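Local coordinates for uncharacterized protein (Leishmania major, PDB 3KSV), which is of unknown function but binds zinc and, as a histidine triad (HIT) family member, is probably a nucleotide-binding hydrolase or transferase acting through a histidine-AMP intermediate, at residues V92-G97 / V107-I112. Sequence-based numbering, arbitrary orientation.
Sequences VLQNNG and VHFHII
Gln94 lies across the Phe109 ring, its CG 3.7 Å from the ring centroid and only 3° off the normal, a CH-pi contact square on the face. With CG anti to the backbone N (chi1 -168°), the chain runs over the ring, then turns at chi2, so that the amide climbs away from the face and NE2 rests 3.7 Å from Val107 CG1. That amide is held by Asn96: Asn96 ND2 donates to Gln94 OE1 at 2.8 Å and Gln94 NE2 returns a bond to Asn96 OD1, each N-H approaching from above the acceptor's carbonyl plane. The reciprocal hydrogen bonds fix the rotation of both amides, and Asn96 OD1 also accepts from Leu59 N. Val92 CG1 reaches the rim of the same ring, 3.9 Å from Phe109 CD1, while Val70 and Leu74 of helix 64-82 pack on Phe109. Strands 89-96 and 109-114 are neighbours in the antiparallel HIT sheet, and residues 107-110 belong to the predicted histidine triad motif, in which His108 is the likely nucleophile. Leu93 and His110 form a hydrogen-bonded pair: Leu93 N reaches His110 O at 3.0 Å, and His110 N reaches Leu93 O at 2.8 Å. On their face the His110 imidazole stands with its edge to Leu93 O, 3.4 Å from CD2, and its ND1 is hydrogen-bonded to His47 NE2. Toward Asn95 the backbones no longer bond: Asn95 N and His108 O are 4.5 Å apart, each buried without a polar partner. Strand 92-96 pairs along its other edge with a strand of the second subunit, whose Trp125 meets His110 edge-to-face.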
ATOM      1  N   VAL A  92      -3.195   2.867  -4.065  1.00 16.64           N
ATOM      2  CA  VAL A  92      -3.228   2.028  -2.886  1.00 15.92           C
ATOM      3  C   VAL A  92      -2.590   2.835  -1.743  1.00 15.74           C
ATOM      4  O   VAL A  92      -1.475   3.333  -1.858  1.00 16.36           O
ATOM      5  CB  VAL A  92      -2.477   0.695  -3.099  1.00 16.01           C
ATOM      6  CG1 VAL A  92      -2.451  -0.120  -1.789  1.00 18.32           C
ATOM      7  CG2 VAL A  92      -3.157  -0.119  -4.213  1.00 17.85           C
ATOM      8  N   LEU A  93      -3.325   2.957  -0.640  1.00 16.11           N
ATOM      9  CA  LEU A  93      -2.941   3.788   0.471  1.00 16.07           C
ATOM     10  C   LEU A  93      -3.212   3.063   1.769  1.00 15.04           C
ATOM     11  O   LEU A  93      -4.295   2.539   1.982  1.00 16.36           O
ATOM     12  CB  LEU A  93      -3.740   5.080   0.459  1.00 16.19           C
ATOM     13  CG  LEU A  93      -3.413   6.048   1.600  1.00 14.97           C
ATOM     14  CD1 LEU A  93      -2.019   6.648   1.364  1.00 15.64           C
ATOM     15  CD2 LEU A  93      -4.477   7.114   1.668  1.00 13.85           C
ATOM     16  N   GLN A  94      -2.219   3.048   2.663  1.00 16.26           N
ATOM     17  CA  GLN A  94      -2.397   2.447   3.990  1.00 15.59           C
ATOM     18  C   GLN A  94      -1.715   3.346   4.990  1.00 16.14           C
ATOM     19  O   GLN A  94      -0.530   3.608   4.870  1.00 14.97           O
ATOM     20  CB  GLN A  94      -1.804   1.052   4.016  1.00 15.81           C
ATOM     21  CG  GLN A  94      -2.186   0.232   5.246  1.00 16.60           C
ATOM     22  CD  GLN A  94      -1.174   0.354   6.343  1.00 16.86           C
ATOM     23  OE1 GLN A  94       0.026   0.392   6.071  1.00 16.49           O
ATOM     24  NE2 GLN A  94      -1.644   0.436   7.608  1.00 17.01           N
ATOM     25  N   ASN A  95      -2.487   3.796   5.980  1.00 15.87           N
ATOM     26  CA  ASN A  95      -2.066   4.832   6.914  1.00 16.59           C
ATOM     27  C   ASN A  95      -1.749   4.262   8.322  1.00 16.77           C
ATOM     28  O   ASN A  95      -2.445   3.374   8.814  1.00 16.13           O
ATOM     29  CB  ASN A  95      -3.194   5.837   7.026  1.00 16.59           C
ATOM     30  CG  ASN A  95      -3.524   6.489   5.701  1.00 16.11           C
ATOM     31  OD1 ASN A  95      -2.657   6.722   4.867  1.00 17.27           O
ATOM     32  ND2 ASN A  95      -4.773   6.819   5.522  1.00 17.03           N
ATOM     33  N   ASN A  96      -0.694   4.769   8.952  1.00 16.54           N
ATOM     34  CA  ASN A  96      -0.196   4.215  10.200  1.00 16.46           C
ATOM     35  C   ASN A  96       0.075   5.331  11.180  1.00 16.34           C
ATOM     36  O   ASN A  96       1.116   5.955  11.122  1.00 16.04           O
ATOM     37  CB  ASN A  96       1.054   3.416   9.943  1.00 16.79           C
ATOM     38  CG  ASN A  96       0.802   2.256   9.022  1.00 16.07           C
ATOM     39  OD1 ASN A  96       0.389   1.194   9.459  1.00 14.82           O
ATOM     40  ND2 ASN A  96       1.055   2.459   7.729  1.00 16.45           N
ATOM     41  N   GLY A  97      -0.916   5.617  12.020  1.00 16.01           N
ATOM     42  CA  GLY A  97      -0.847   6.733  12.961  1.00 17.18           C
ATOM     43  C   GLY A  97      -1.787   7.860  12.590  1.00 17.83           C
ATOM     44  O   GLY A  97      -2.019   8.123  11.418  1.00 17.49           O
ATOM     45  N   VAL A 107      -5.315  -2.010  10.713  1.00 18.91           N
ATOM     46  CA  VAL A 107      -4.688  -1.884   9.389  1.00 18.16           C
ATOM     47  C   VAL A 107      -5.763  -2.022   8.304  1.00 18.91           C
ATOM     48  O   VAL A 107      -6.557  -2.969   8.313  1.00 18.04           O
ATOM     49  CB  VAL A 107      -3.612  -2.963   9.162  1.00 17.79           C
ATOM     50  CG1 VAL A 107      -3.153  -2.983   7.704  1.00 16.96           C
ATOM     51  CG2 VAL A 107      -2.410  -2.736  10.110  1.00 17.36           C
ATOM     52  N   HIS A 108      -5.810  -1.056   7.386  1.00 19.67           N
ATOM     53  CA  HIS A 108      -6.664  -1.174   6.217  1.00 19.64           C
ATOM     54  C   HIS A 108      -6.007  -0.505   5.016  1.00 19.63           C
ATOM     55  O   HIS A 108      -5.540   0.629   5.103  1.00 19.22           O
ATOM     56  CB  HIS A 108      -8.068  -0.629   6.485  1.00 19.85           C
ATOM     57  CG  HIS A 108      -8.090   0.748   7.067  1.00 21.67           C
ATOM     58  ND1 HIS A 108      -7.646   1.021   8.342  1.00 22.71           N
ATOM     59  CD2 HIS A 108      -8.549   1.920   6.568  1.00 23.19           C
ATOM     60  CE1 HIS A 108      -7.821   2.304   8.597  1.00 23.65           C
ATOM     61  NE2 HIS A 108      -8.363   2.874   7.539  1.00 22.44           N
ATOM     62  N   PHE A 109      -5.942  -1.261   3.924  1.00 19.40           N
ATOM     63  CA  PHE A 109      -5.460  -0.782   2.643  1.00 19.16           C
ATOM     64  C   PHE A 109      -6.638  -0.257   1.836  1.00 18.46           C
ATOM     65  O   PHE A 109      -7.568  -0.986   1.551  1.00 19.39           O
ATOM     66  CB  PHE A 109      -4.787  -1.923   1.867  1.00 19.66           C
ATOM     67  CG  PHE A 109      -3.440  -2.281   2.371  1.00 19.26           C
ATOM     68  CD1 PHE A 109      -2.303  -1.757   1.763  1.00 17.91           C
ATOM     69  CD2 PHE A 109      -3.298  -3.119   3.466  1.00 18.58           C
ATOM     70  CE1 PHE A 109      -1.074  -2.059   2.219  1.00 17.44           C
ATOM     71  CE2 PHE A 109      -2.047  -3.435   3.938  1.00 18.38           C
ATOM     72  CZ  PHE A 109      -0.922  -2.914   3.306  1.00 18.22           C
ATOM     73  N   HIS A 110      -6.594   1.012   1.475  1.00 18.03           N
ATOM     74  CA  HIS A 110      -7.550   1.590   0.554  1.00 17.59           C
ATOM     75  C   HIS A 110      -7.067   1.255  -0.868  1.00 17.66           C
ATOM     76  O   HIS A 110      -5.858   1.395  -1.156  1.00 16.83           O
ATOM     77  CB  HIS A 110      -7.560   3.115   0.705  1.00 18.18           C
ATOM     78  CG  HIS A 110      -7.921   3.618   2.078  1.00 17.57           C
ATOM     79  ND1 HIS A 110      -9.197   4.001   2.413  1.00 18.55           N
ATOM     80  CD2 HIS A 110      -7.151   3.885   3.165  1.00 19.89           C
ATOM     81  CE1 HIS A 110      -9.205   4.449   3.656  1.00 18.98           C
ATOM     82  NE2 HIS A 110      -7.975   4.387   4.137  1.00 16.41           N
ATOM     83  N   ILE A 111      -7.989   0.818  -1.739  1.00 17.33           N
ATOM     84  CA  ILE A 111      -7.749   0.786  -3.198  1.00 16.96           C
ATOM     85  C   ILE A 111      -8.727   1.751  -3.838  1.00 16.43           C
ATOM     86  O   ILE A 111      -9.929   1.484  -3.860  1.00 16.93           O
ATOM     87  CB  ILE A 111      -7.855  -0.622  -3.842  1.00 17.92           C
ATOM     88  CG1 ILE A 111      -7.139  -1.702  -2.999  1.00 18.26           C
ATOM     89  CG2 ILE A 111      -7.221  -0.598  -5.276  1.00 13.82           C
ATOM     90  CD1 ILE A 111      -7.851  -2.066  -1.697  1.00 23.87           C
ATOM     91  N   ILE A 112      -8.216   2.892  -4.322  1.00 16.13           N
ATOM     92  CA  ILE A 112      -9.056   4.053  -4.663  1.00 16.10           C
ATOM     93  C   ILE A 112      -8.964   4.345  -6.157  1.00 16.31           C
ATOM     94  O   ILE A 112      -7.905   4.780  -6.620  1.00 16.16           O
ATOM     95  CB  ILE A 112      -8.623   5.332  -3.897  1.00 16.09           C
ATOM     96  CG1 ILE A 112      -8.504   5.093  -2.384  1.00 16.76           C
ATOM     97  CG2 ILE A 112      -9.626   6.444  -4.111  1.00 15.71           C
ATOM     98  CD1 ILE A 112      -7.599   6.075  -1.698  1.00 16.30           C
TER